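Local coordinates for heme-binding protein A / AI-2 binding protein A (Helicobacter pylori SS1, PDB 6OFQ) that binds short peptides in the periplasm and probably delivers them to an ABC transporter for uptake, at residues F123-D128 and R132-G137; K142-M147 and H151-I156; S43-L48 and S185-D190; L179-L184 and A430-P435. One frame throughout, in Å; residues are numbered along the deposited sequence. Where two conformers were deposited one is given.

Interaction 1 (F123-D128 and R132-G137)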
loop_
_atom_site.group_PDB
_atom_site.type_symbol
_atom_site.label_atom_id
_atom_site.label_comp_id
_atom_site.label_asym_id
_atom_site.label_seq_id
_atom_site.Cartn_x
_atom_site.Cartn_y
_atom_site.Cartn_z
ATOM N N PHE A 123 -12.395 0.618 15.020
ATOM C CA PHE A 123 -11.877 -0.740 15.126
ATOM C C PHE A 123 -12.976 -1.784 15.210
ATOM O O PHE A 123 -12.929 -2.796 14.544
ATOM C CB PHE A 123 -10.932 -0.886 16.338
ATOM C CG PHE A 123 -9.539 -0.306 16.166
ATOM C CD1 PHE A 123 -9.327 1.051 16.044
ATOM C CD2 PHE A 123 -8.443 -1.137 16.219
ATOM C CE1 PHE A 123 -8.077 1.567 15.790
ATOM C CE2 PHE A 123 -7.206 -0.617 16.029
ATOM C CZ PHE A 123 -7.011 0.723 15.939
ATOM N N GLU A 124 -13.955 -1.565 16.110
ATOM C CA GLU A 124 -14.993 -2.539 16.352
ATOM C C GLU A 124 -15.864 -2.844 15.135
ATOM O O GLU A 124 -16.300 -3.978 14.960
ATOM C CB GLU A 124 -15.894 -2.261 17.536
ATOM C CG GLU A 124 -15.201 -2.289 18.880
ATOM C CD GLU A 124 -16.190 -1.949 20.009
ATOM O OE1 GLU A 124 -17.179 -1.224 19.809
ATOM O OE2 GLU A 124 -15.798 -2.359 21.119
ATOM N N ARG A 125 -16.003 -1.871 14.255
ATOM C CA ARG A 125 -16.752 -2.111 13.058
ATOM C C ARG A 125 -16.124 -3.188 12.195
ATOM O O ARG A 125 -16.813 -3.850 11.404
ATOM C CB ARG A 125 -16.909 -0.806 12.307
ATOM C CG ARG A 125 -15.633 -0.296 11.630
ATOM C CD ARG A 125 -15.754 1.149 11.194
ATOM N NE ARG A 125 -14.536 1.631 10.545
ATOM C CZ ARG A 125 -14.401 2.039 9.296
ATOM N NH1 ARG A 125 -15.437 2.071 8.471
ATOM N NH2 ARG A 125 -13.225 2.481 8.870
ATOM N N GLN A 126 -14.801 -3.328 12.256
ATOM C CA GLN A 126 -14.071 -4.333 11.497
ATOM C C GLN A 126 -14.005 -5.640 12.243
ATOM O O GLN A 126 -14.017 -6.700 11.610
ATOM C CB GLN A 126 -12.669 -3.797 11.167
ATOM C CG GLN A 126 -12.681 -2.372 10.633
ATOM C CD GLN A 126 -11.345 -1.866 10.087
ATOM O OE1 GLN A 126 -10.759 -2.559 9.239
ATOM N NE2 GLN A 126 -10.862 -0.702 10.558
ATOM N N MET A 127 -13.908 -5.566 13.561
ATOM C CA MET A 127 -13.736 -6.753 14.417
ATOM C C MET A 127 -15.036 -7.569 14.555
ATOM O O MET A 127 -14.951 -8.798 14.639
ATOM C CB MET A 127 -13.289 -6.299 15.798
ATOM C CG MET A 127 -12.796 -7.457 16.635
ATOM S SD MET A 127 -11.759 -6.853 17.943
ATOM C CE MET A 127 -12.800 -5.807 18.875
ATOM N N ASP A 128 -16.162 -6.871 14.654
ATOM C CA ASP A 128 -17.464 -7.490 14.975
ATOM C C ASP A 128 -18.373 -7.285 13.760
ATOM O O ASP A 128 -18.796 -6.166 13.497
ATOM C CB ASP A 128 -18.016 -6.765 16.224
ATOM C CG ASP A 128 -19.359 -7.307 16.696
ATOM O OD1 ASP A 128 -20.001 -8.049 15.941
ATOM O OD2 ASP A 128 -19.729 -6.924 17.824
ATOM N N ARG A 132 -20.531 -3.904 11.514
ATOM C CA ARG A 132 -19.937 -3.554 10.223
ATOM C C ARG A 132 -20.297 -2.172 9.695
ATOM O O ARG A 132 -19.542 -1.612 8.856
ATOM C CB ARG A 132 -20.311 -4.638 9.201
ATOM C CG ARG A 132 -20.412 -4.219 7.750
ATOM C CD ARG A 132 -21.154 -5.321 7.009
ATOM N NE ARG A 132 -21.218 -4.875 5.641
ATOM C CZ ARG A 132 -20.300 -5.092 4.714
ATOM N NH1 ARG A 132 -19.217 -5.798 4.999
ATOM N NH2 ARG A 132 -20.459 -4.611 3.494
ATOM N N TYR A 133 -21.485 -1.685 10.070
ATOM C CA TYR A 133 -22.020 -0.363 9.730
ATOM C C TYR A 133 -22.639 -0.352 8.341
ATOM O O TYR A 133 -23.862 -0.126 8.188
ATOM C CB TYR A 133 -20.993 0.759 9.926
ATOM C CG TYR A 133 -21.539 2.133 9.634
ATOM C CD1 TYR A 133 -22.268 2.806 10.615
ATOM C CD2 TYR A 133 -21.303 2.734 8.393
ATOM C CE1 TYR A 133 -22.755 4.093 10.351
ATOM C CE2 TYR A 133 -21.808 4.010 8.112
ATOM C CZ TYR A 133 -22.562 4.648 9.097
ATOM O OH TYR A 133 -22.973 5.950 8.891
ATOM N N TYR A 134 -21.816 -0.566 7.320
ATOM C CA TYR A 134 -22.261 -0.610 5.937
ATOM C C TYR A 134 -23.207 -1.787 5.743
ATOM O O TYR A 134 -23.138 -2.796 6.399
ATOM C CB TYR A 134 -21.098 -0.722 4.982
ATOM C CG TYR A 134 -20.170 0.465 5.096
ATOM C CD1 TYR A 134 -20.532 1.694 4.607
ATOM C CD2 TYR A 134 -18.876 0.314 5.551
ATOM C CE1 TYR A 134 -19.713 2.810 4.657
ATOM C CE2 TYR A 134 -18.055 1.433 5.667
ATOM C CZ TYR A 134 -18.427 2.641 5.138
ATOM O OH TYR A 134 -17.619 3.732 5.203
ATOM N N SER A 135 -24.136 -1.572 4.821
ATOM C CA SER A 135 -25.029 -2.647 4.419
ATOM C C SER A 135 -24.281 -3.828 3.877
ATOM O O SER A 135 -23.177 -3.673 3.331
ATOM C CB SER A 135 -25.946 -2.192 3.277
ATOM O OG SER A 135 -26.818 -1.293 3.925
ATOM N N PRO A 136 -24.899 -5.001 4.005
ATOM C CA PRO A 136 -24.321 -6.094 3.234
ATOM C C PRO A 136 -24.124 -5.690 1.759
ATOM O O PRO A 136 -24.874 -4.928 1.133
ATOM C CB PRO A 136 -25.296 -7.260 3.492
ATOM C CG PRO A 136 -26.071 -6.859 4.715
ATOM C CD PRO A 136 -26.177 -5.361 4.655
ATOM N N GLY A 137 -22.972 -6.069 1.223
ATOM C CA GLY A 137 -22.657 -5.727 -0.149
ATOM C C GLY A 137 -21.188 -5.966 -0.394
ATOM O O GLY A 137 -20.540 -6.657 0.383
#
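R132 returns to the last turn of helix 116-127 and aims its CA-H at the carbonyl of R125, with R132 CA 3.4 Å from R125 O and 161° at the hydrogen; the two CA atoms of these arginines are 4.5 Å apart. R125 has CG tucked between its backbone N and carbonyl carbon (chi1 72°), and from there the chain runs straight out to NE. This carries R125 NH1 to 3.9 Å from CE2 of Y134. The ring carbon lies at the guanidinium's edge, near its plane, and the two planes are 56° apart, so this is no face-on stack. Both polar ends share D45 as a partner. Within the loop that leads to helix 142-147 comes a tight reversal: Y133 has a positive phi, and Y134 N makes a weak bond to R132 O, the pattern of a classic gamma turn. Y133 then lays CD2 3.9 Å above the centre of the Y134 ring. The R132 side chain starts off away from the helix and turns back on its own loop, R132 NE reaching Y134 O at 2.9 Å and R132 NH2 reaching S135 O at 2.9 Å.

Interaction 2 (K142-M147 and H151-I156)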
loop_
_atom_site.group_PDB
_atom_site.type_symbol
_atom_site.label_atom_id
_atom_site.label_comp_id
_atom_site.label_asym_id
_atom_site.label_seq_id
_atom_site.Cartn_x
_atom_site.Cartn_y
_atom_site.Cartn_z
ATOM N N LYS A 142 -10.720 -5.210 4.031
ATOM C CA LYS A 142 -9.745 -6.096 3.441
ATOM C C LYS A 142 -8.458 -6.287 4.197
ATOM O O LYS A 142 -8.014 -7.432 4.409
ATOM C CB LYS A 142 -9.406 -5.709 1.966
ATOM C CG LYS A 142 -10.586 -5.822 0.989
ATOM C CD LYS A 142 -10.282 -5.114 -0.343
ATOM C CE LYS A 142 -11.426 -4.680 -1.250
ATOM N NZ LYS A 142 -10.905 -4.243 -2.578
ATOM N N TYR A 143 -7.808 -5.210 4.633
ATOM C CA TYR A 143 -6.631 -5.352 5.445
ATOM C C TYR A 143 -6.972 -6.093 6.713
ATOM O O TYR A 143 -6.147 -6.906 7.146
ATOM C CB TYR A 143 -6.025 -4.005 5.811
ATOM C CG TYR A 143 -4.900 -3.489 4.899
ATOM C CD1 TYR A 143 -3.620 -3.949 5.105
ATOM C CD2 TYR A 143 -5.079 -2.461 3.984
ATOM C CE1 TYR A 143 -2.536 -3.474 4.380
ATOM C CE2 TYR A 143 -4.015 -1.943 3.247
ATOM C CZ TYR A 143 -2.753 -2.448 3.501
ATOM O OH TYR A 143 -1.704 -1.859 2.821
ATOM N N TRP A 144 -8.016 -5.682 7.434
ATOM C CA TRP A 144 -8.352 -6.286 8.728
ATOM C C TRP A 144 -8.493 -7.809 8.603
ATOM O O TRP A 144 -7.921 -8.572 9.407
ATOM C CB TRP A 144 -9.611 -5.644 9.322
ATOM C CG TRP A 144 -9.970 -6.133 10.655
ATOM C CD1 TRP A 144 -10.532 -7.342 10.965
ATOM C CD2 TRP A 144 -9.784 -5.440 11.903
ATOM N NE1 TRP A 144 -10.637 -7.458 12.332
ATOM C CE2 TRP A 144 -10.218 -6.299 12.943
ATOM C CE3 TRP A 144 -9.317 -4.170 12.264
ATOM C CZ2 TRP A 144 -10.126 -5.964 14.285
ATOM C CZ3 TRP A 144 -9.273 -3.810 13.592
ATOM C CH2 TRP A 144 -9.680 -4.714 14.612
ATOM N N GLU A 145 -9.267 -8.226 7.594
ATOM C CA GLU A 145 -9.461 -9.640 7.324
ATOM C C GLU A 145 -8.206 -10.367 6.934
ATOM O O GLU A 145 -7.818 -11.390 7.506
ATOM C CB GLU A 145 -10.581 -9.872 6.303
ATOM C CG GLU A 145 -11.955 -9.477 6.819
ATOM C CD GLU A 145 -12.305 -10.218 8.096
ATOM O OE1 GLU A 145 -12.233 -11.464 8.130
ATOM O OE2 GLU A 145 -12.522 -9.529 9.116
ATOM N N GLY A 146 -7.475 -9.772 6.000
ATOM C CA GLY A 146 -6.244 -10.335 5.526
ATOM C C GLY A 146 -5.175 -10.608 6.543
ATOM O O GLY A 146 -4.406 -11.590 6.515
ATOM N N MET A 147 -5.012 -9.577 7.379
ATOM C CA MET A 147 -4.039 -9.643 8.461
ATOM C C MET A 147 -4.446 -10.543 9.655
ATOM O O MET A 147 -3.663 -10.776 10.582
ATOM C CB MET A 147 -3.681 -8.227 8.950
ATOM C CG MET A 147 -2.916 -7.412 7.913
ATOM S SD MET A 147 -2.634 -5.698 8.382
ATOM C CE MET A 147 -1.730 -5.807 9.918
ATOM N N HIS A 151 -8.103 -12.336 15.108
ATOM C CA HIS A 151 -7.324 -13.319 15.834
ATOM C C HIS A 151 -6.341 -12.684 16.800
ATOM O O HIS A 151 -5.941 -13.342 17.771
ATOM C CB HIS A 151 -6.582 -14.249 14.876
ATOM C CG HIS A 151 -7.519 -14.932 13.929
ATOM N ND1 HIS A 151 -8.610 -15.646 14.375
ATOM C CD2 HIS A 151 -7.605 -14.902 12.578
ATOM C CE1 HIS A 151 -9.311 -16.060 13.335
ATOM N NE2 HIS A 151 -8.700 -15.653 12.236
ATOM N N ILE A 152 -5.781 -11.546 16.420
ATOM C CA ILE A 152 -4.745 -10.862 17.211
ATOM C C ILE A 152 -5.334 -10.208 18.444
ATOM O O ILE A 152 -4.809 -10.319 19.560
ATOM C CB ILE A 152 -4.026 -9.834 16.332
ATOM C CG1 ILE A 152 -3.212 -10.542 15.238
ATOM C CG2 ILE A 152 -3.108 -8.904 17.100
ATOM C CD1 ILE A 152 -2.663 -9.634 14.145
ATOM N N ILE A 153 -6.408 -9.462 18.254
ATOM C CA ILE A 153 -7.020 -8.674 19.326
ATOM C C ILE A 153 -8.065 -9.487 20.070
ATOM O O ILE A 153 -9.012 -10.031 19.480
ATOM C CB ILE A 153 -7.657 -7.369 18.774
ATOM C CG1 ILE A 153 -6.600 -6.499 18.104
ATOM C CG2 ILE A 153 -8.438 -6.681 19.881
ATOM C CD1 ILE A 153 -7.185 -5.319 17.354
ATOM N N LYS A 154 -7.822 -9.671 21.376
ATOM C CA LYS A 154 -8.816 -10.275 22.299
ATOM C C LYS A 154 -9.900 -9.289 22.682
ATOM O O LYS A 154 -11.078 -9.636 22.654
ATOM C CB LYS A 154 -8.104 -10.943 23.469
ATOM C CG LYS A 154 -9.046 -11.544 24.528
ATOM C CD LYS A 154 -8.269 -12.217 25.656
ATOM C CE LYS A 154 -9.284 -12.862 26.585
ATOM N NZ LYS A 154 -8.529 -13.789 27.469
ATOM N N SER A 155 -9.510 -8.101 23.117
ATOM C CA SER A 155 -10.444 -7.061 23.472
ATOM C C SER A 155 -9.901 -5.669 23.267
ATOM O O SER A 155 -8.687 -5.468 23.242
ATOM C CB SER A 155 -10.841 -7.230 24.934
ATOM O OG SER A 155 -9.747 -7.122 25.804
ATOM N N ILE A 156 -10.852 -4.768 23.037
ATOM C CA ILE A 156 -10.648 -3.343 23.029
ATOM C C ILE A 156 -11.578 -2.697 24.014
ATOM O O ILE A 156 -12.785 -2.911 23.897
ATOM C CB ILE A 156 -10.821 -2.707 21.639
ATOM C CG1 ILE A 156 -10.258 -3.610 20.558
ATOM C CG2 ILE A 156 -10.325 -1.287 21.630
ATOM C CD1 ILE A 156 -10.535 -3.074 19.148
#
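W144 reaches from helix 142-147 toward the start of strand 153-160 and meets I153 there, W144 CH2 lying 3.8 Å from I153 CD1. The indole gets that far because CG stands opposite the backbone N (chi1 -176°), which swings the ring off the flank of the helix with its six-membered part leading. I153 answers with an extended arm: CG1 lies beside its own backbone N and CD1 continues outward (chi2 171°). The two side chains cross at about a right angle. I152 uses the same pair of torsions, yet I152 CD1 ends 3.9 Å from the carbonyl oxygen M147 O. Two consecutive isoleucines can both face helix 142-147 because the chain changes from helix to strand between them. Just beyond, K154 and S155 both face T167 in a classic beta bulge on an edge strand of the five-stranded antiparallel sheet. F175 of helix 175-178 touches both isoleucines, while M127 of helix 116-127 touches W144. The indole's polar atom is also provided for, since W144 NE1 bonds to S150 OG in the short connection. With no hydrogen bond between the two segments, the contact rests on buried side-chain packing, mostly apolar.

Interaction 3 (S43-L48 and S185-D190)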
loop_
_atom_site.group_PDB
_atom_site.type_symbol
_atom_site.label_atom_id
_atom_site.label_comp_id
_atom_site.label_asym_id
_atom_site.label_seq_id
_atom_site.Cartn_x
_atom_site.Cartn_y
_atom_site.Cartn_z
ATOM N N SER A 43 -12.096 4.924 -2.726
ATOM C CA SER A 43 -12.966 5.145 -1.566
ATOM C C SER A 43 -12.361 6.336 -0.811
ATOM O O SER A 43 -11.130 6.615 -0.937
ATOM C CB SER A 43 -13.046 3.906 -0.670
ATOM O OG SER A 43 -14.035 4.094 0.370
ATOM N N MET A 44 -13.166 6.916 0.077
ATOM C CA MET A 44 -12.712 7.820 1.108
ATOM C C MET A 44 -12.729 7.185 2.524
ATOM O O MET A 44 -12.426 7.886 3.472
ATOM C CB MET A 44 -13.529 9.119 1.097
ATOM C CG MET A 44 -13.233 9.900 -0.172
ATOM S SD MET A 44 -11.582 10.623 -0.207
ATOM C CE MET A 44 -11.423 10.873 -1.972
ATOM N N ASP A 45 -13.048 5.916 2.610
ATOM C CA ASP A 45 -12.892 5.144 3.869
ATOM C C ASP A 45 -11.707 4.191 3.657
ATOM O O ASP A 45 -11.828 3.200 2.945
ATOM C CB ASP A 45 -14.172 4.364 4.214
ATOM C CG ASP A 45 -14.067 3.553 5.478
ATOM O OD1 ASP A 45 -12.967 3.388 6.058
ATOM O OD2 ASP A 45 -15.119 3.117 6.009
ATOM N N PRO A 46 -10.564 4.490 4.276
ATOM C CA PRO A 46 -9.352 3.712 3.993
ATOM C C PRO A 46 -9.396 2.282 4.454
ATOM O O PRO A 46 -8.594 1.470 3.974
ATOM C CB PRO A 46 -8.248 4.474 4.696
ATOM C CG PRO A 46 -8.979 5.091 5.795
ATOM C CD PRO A 46 -10.307 5.519 5.288
ATOM N N ALA A 47 -10.315 1.937 5.375
ATOM C CA ALA A 47 -10.500 0.564 5.762
ATOM C C ALA A 47 -11.125 -0.304 4.700
ATOM O O ALA A 47 -10.975 -1.507 4.773
ATOM C CB ALA A 47 -11.241 0.386 7.076
ATOM N N LEU A 48 -11.726 0.293 3.674
ATOM C CA LEU A 48 -12.386 -0.482 2.645
ATOM C C LEU A 48 -11.515 -0.762 1.420
ATOM O O LEU A 48 -11.950 -1.467 0.497
ATOM C CB LEU A 48 -13.620 0.338 2.170
ATOM C CG LEU A 48 -14.693 0.488 3.242
ATOM C CD1 LEU A 48 -15.843 1.258 2.587
ATOM C CD2 LEU A 48 -15.189 -0.789 3.855
ATOM N N SER A 185 -7.274 4.087 10.495
ATOM C CA SER A 185 -7.671 5.461 10.653
ATOM C C SER A 185 -8.906 5.676 11.544
ATOM O O SER A 185 -9.787 4.807 11.599
ATOM C CB SER A 185 -7.996 5.987 9.263
ATOM O OG SER A 185 -6.880 6.153 8.424
ATOM N N ILE A 186 -8.891 6.804 12.228
ATOM C CA ILE A 186 -9.993 7.126 13.148
ATOM C C ILE A 186 -11.081 7.954 12.443
ATOM O O ILE A 186 -10.815 9.099 12.092
ATOM C CB ILE A 186 -9.485 7.812 14.408
ATOM C CG1 ILE A 186 -8.378 6.993 15.116
ATOM C CG2 ILE A 186 -10.639 8.036 15.381
ATOM C CD1 ILE A 186 -8.667 5.523 15.323
ATOM N N LEU A 187 -12.221 7.286 12.258
ATOM C CA LEU A 187 -13.398 7.992 11.713
ATOM C C LEU A 187 -14.253 8.463 12.872
ATOM O O LEU A 187 -14.007 8.103 14.025
ATOM C CB LEU A 187 -14.202 7.015 10.872
ATOM C CG LEU A 187 -13.709 6.774 9.445
ATOM C CD1 LEU A 187 -12.304 6.185 9.370
ATOM C CD2 LEU A 187 -14.695 5.915 8.680
ATOM N N SER A 188 -15.209 9.346 12.554
ATOM C CA SER A 188 -16.076 9.900 13.597
ATOM C C SER A 188 -17.352 9.093 13.787
ATOM O O SER A 188 -18.210 8.990 12.895
ATOM C CB SER A 188 -16.485 11.317 13.213
ATOM O OG SER A 188 -17.589 11.790 14.005
ATOM N N LYS A 189 -17.536 8.641 15.043
ATOM C CA LYS A 189 -18.773 7.975 15.440
ATOM C C LYS A 189 -20.012 8.907 15.358
ATOM O O LYS A 189 -21.045 8.406 14.913
ATOM C CB LYS A 189 -18.600 7.436 16.872
ATOM C CG LYS A 189 -19.815 6.657 17.368
ATOM C CD LYS A 189 -20.202 5.519 16.473
ATOM C CE LYS A 189 -20.893 4.331 17.142
ATOM N NZ LYS A 189 -22.354 4.452 17.283
ATOM N N ASP A 190 -19.813 10.157 15.773
ATOM C CA ASP A 190 -20.928 11.141 15.672
ATOM C C ASP A 190 -21.394 11.285 14.227
ATOM O O ASP A 190 -22.607 11.215 13.908
ATOM C CB ASP A 190 -20.578 12.470 16.337
ATOM C CG ASP A 190 -20.419 12.350 17.842
ATOM O OD1 ASP A 190 -21.294 11.762 18.503
ATOM O OD2 ASP A 190 -19.335 12.623 18.378
#
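D45 OD2 is gripped twice, by a salt bridge from R125 NH1 and a hydrogen bond with Y134 OH, while a methyl of L187 lies over the same carboxylate. That methyl, L187 CD2, is 3.9 Å from D45 OD2 and 4.0 Å from D45 CG, so it sits over a face of the group and not at its rim. The two side chains cross at about a right angle. On the far side of the carboxylate plane, A47 N donates a hydrogen bond to D45 OD1 at 3.1 Å, arriving 38° out of the plane; this closes an Asx turn. With an arginine and a backbone N-H so near, the aspartate is probably held as the anion although it is buried. An ST turn comes immediately before, S43 OG accepting from D45 N at 3.1 Å along an almost straight bond (167°). These two turns shape the loop between strand 32-37 and helix 52-61, which lies against the chain leading into helix 189-197, where S188 is the N-cap and its OG caps Y191 N. P46 makes the second touch: its ring carbon CG lies 3.5 Å from S185 OG and 3.7 Å from S185 CB. The serine oxygen is no partner for the proline; with OG beside its own backbone N (chi1 -70°), it bonds to D182 O. Y62 touches both P46 and S185.

Interaction 4 (L179-L184 and A430-P435)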
loop_
_atom_site.group_PDB
_atom_site.type_symbol
_atom_site.label_atom_id
_atom_site.label_comp_id
_atom_site.label_asym_id
_atom_site.label_seq_id
_atom_site.Cartn_x
_atom_site.Cartn_y
_atom_site.Cartn_z
ATOM N N LEU A 179 -0.805 -0.069 14.034
ATOM C CA LEU A 179 -1.733 0.979 14.466
ATOM C C LEU A 179 -1.471 2.271 13.753
ATOM O O LEU A 179 -2.289 3.196 13.862
ATOM C CB LEU A 179 -1.665 1.218 16.001
ATOM C CG LEU A 179 -1.991 -0.037 16.790
ATOM C CD1 LEU A 179 -1.851 0.366 18.272
ATOM C CD2 LEU A 179 -3.366 -0.507 16.477
ATOM N N GLY A 180 -0.376 2.447 13.008
ATOM C CA GLY A 180 -0.102 3.583 12.132
ATOM C C GLY A 180 -0.602 3.382 10.741
ATOM O O GLY A 180 -0.465 4.322 9.951
ATOM N N MET A 181 -1.162 2.233 10.405
ATOM C CA MET A 181 -1.581 1.938 9.021
ATOM C C MET A 181 -2.931 2.599 8.692
ATOM O O MET A 181 -3.807 2.665 9.555
ATOM C CB MET A 181 -1.599 0.451 8.767
ATOM C CG MET A 181 -0.216 -0.148 8.828
ATOM S SD MET A 181 -0.138 -1.930 8.688
ATOM C CE MET A 181 -0.955 -2.180 7.106
ATOM N N ASP A 182 -3.105 2.890 7.400
ATOM C CA ASP A 182 -4.263 3.627 6.929
ATOM C C ASP A 182 -5.610 2.942 7.293
ATOM O O ASP A 182 -6.567 3.666 7.583
ATOM C CB ASP A 182 -4.135 3.780 5.429
ATOM C CG ASP A 182 -2.917 4.581 5.026
ATOM O OD1 ASP A 182 -1.836 3.966 5.039
ATOM O OD2 ASP A 182 -3.032 5.784 4.749
ATOM N N PHE A 183 -5.656 1.620 7.281
ATOM C CA PHE A 183 -6.925 0.945 7.558
ATOM C C PHE A 183 -7.423 1.150 8.962
ATOM O O PHE A 183 -8.594 0.880 9.238
ATOM C CB PHE A 183 -6.882 -0.533 7.123
ATOM C CG PHE A 183 -6.200 -1.454 8.117
ATOM C CD1 PHE A 183 -4.826 -1.555 8.282
ATOM C CD2 PHE A 183 -6.977 -2.266 8.940
ATOM C CE1 PHE A 183 -4.220 -2.468 9.123
ATOM C CE2 PHE A 183 -6.384 -3.187 9.779
ATOM C CZ PHE A 183 -5.012 -3.260 9.942
ATOM N N LEU A 184 -6.516 1.562 9.854
ATOM C CA LEU A 184 -6.857 1.825 11.240
ATOM C C LEU A 184 -6.998 3.299 11.522
ATOM O O LEU A 184 -6.895 3.751 12.681
ATOM C CB LEU A 184 -5.861 1.133 12.167
ATOM C CG LEU A 184 -5.896 -0.373 12.037
ATOM C CD1 LEU A 184 -4.784 -0.982 12.894
ATOM C CD2 LEU A 184 -7.270 -0.998 12.344
ATOM N N ALA A 430 5.684 -0.821 1.018
ATOM C CA ALA A 430 5.646 -1.001 2.468
ATOM C C ALA A 430 4.739 -0.007 3.137
ATOM O O ALA A 430 4.871 1.198 2.936
ATOM C CB ALA A 430 7.031 -0.907 3.073
ATOM N N ASP A 431 3.908 -0.519 4.049
ATOM C CA ASP A 431 3.191 0.324 4.987
ATOM C C ASP A 431 4.002 0.655 6.226
ATOM O O ASP A 431 3.774 1.677 6.859
ATOM C CB ASP A 431 1.846 -0.305 5.415
ATOM C CG ASP A 431 1.014 -0.689 4.197
ATOM O OD1 ASP A 431 0.710 0.235 3.370
ATOM O OD2 ASP A 431 0.707 -1.904 4.063
ATOM N N ILE A 432 4.848 -0.286 6.650
ATOM C CA ILE A 432 5.710 -0.261 7.842
ATOM C C ILE A 432 7.014 -0.919 7.400
ATOM O O ILE A 432 7.002 -1.753 6.508
ATOM C CB ILE A 432 5.019 -0.958 9.025
ATOM C CG1 ILE A 432 4.923 -2.460 8.835
ATOM C CG2 ILE A 432 3.708 -0.251 9.337
ATOM C CD1 ILE A 432 4.421 -3.202 10.059
ATOM N N ALA A 433 8.091 -0.579 8.109
ATOM C CA ALA A 433 9.376 -1.209 7.781
ATOM C C ALA A 433 9.556 -2.494 8.590
ATOM O O ALA A 433 10.292 -2.549 9.576
ATOM C CB ALA A 433 10.540 -0.212 8.002
ATOM N N ASP A 434 8.878 -3.577 8.173
ATOM C CA ASP A 434 8.838 -4.797 8.958
ATOM C C ASP A 434 8.513 -5.862 7.928
ATOM O O ASP A 434 7.515 -5.786 7.204
ATOM C CB ASP A 434 7.763 -4.738 10.039
ATOM C CG ASP A 434 7.893 -5.873 11.039
ATOM O OD1 ASP A 434 7.702 -7.013 10.611
ATOM O OD2 ASP A 434 8.146 -5.558 12.236
ATOM N N PRO A 435 9.282 -6.947 7.881
ATOM C CA PRO A 435 8.945 -8.053 6.959
ATOM C C PRO A 435 7.537 -8.586 7.064
ATOM O O PRO A 435 7.010 -9.106 6.057
ATOM C CB PRO A 435 10.022 -9.119 7.256
ATOM C CG PRO A 435 11.180 -8.321 7.802
ATOM C CD PRO A 435 10.529 -7.269 8.628
HETATM O O HOH W 1 -1.364 1.302 4.984
HETATM O O HOH W 2 1.182 2.968 3.768
#
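M181 sets its thioether methyl against a carboxylate whose other oxygen shares two waters with a second aspartate. D431 OD1 and D182 OD1 are 4.8 Å apart, like charges with water between them. One water bonds D182 OD1 at 2.7 Å and D431 OD1 more weakly; the other bonds D431 OD1 at 2.8 Å and D182 OD1 weakly, at 3.4 Å. More acceptors surround these waters than they have protons, so not all can be served at once. M181 CE lies 3.5 Å from D431 OD2, a packing contact; that oxygen is hydrogen-bonded to Y143 OH. The methionine reaches it by a bend at its end (chi3 57°), which turns CE back over D431, while M181 CG packs 4.0 Å from D431 CB and from I432 CG2. The contact joins the loop after helix 175-178 to the loop after strand 423-429 of the large mixed sheet, and so probably bridges the two lobes of this type II binding protein, consistent with a closed, peptide-bound form. Past I432 the chain makes an inverse gamma turn centred on A433, and D434 caps D436 N at the entry to helix 436-443 while forming a salt bridge to R480.

From the N terminus, 43-48 opens first and waits until 185-190 to close interaction 3, which joins the loop after strand 32-37 to the approach to helix 189-197 across 136 residues. Inside it lie interactions 1 and 2, one after the other: each is a short local closure, the first at the end of helix 116-127, the second between helix 142-147 and the strand beginning at 153. Interaction 4 starts at 179-184, before that large loop has closed, and crosses interaction 3 to join the same region to the loop after strand 423-429. Neighbours touch directly: F123 and M127 pack on I156, the Q126 side-chain amide hydrogen-bonds to the F183 carbonyl, and P46 packs on D182.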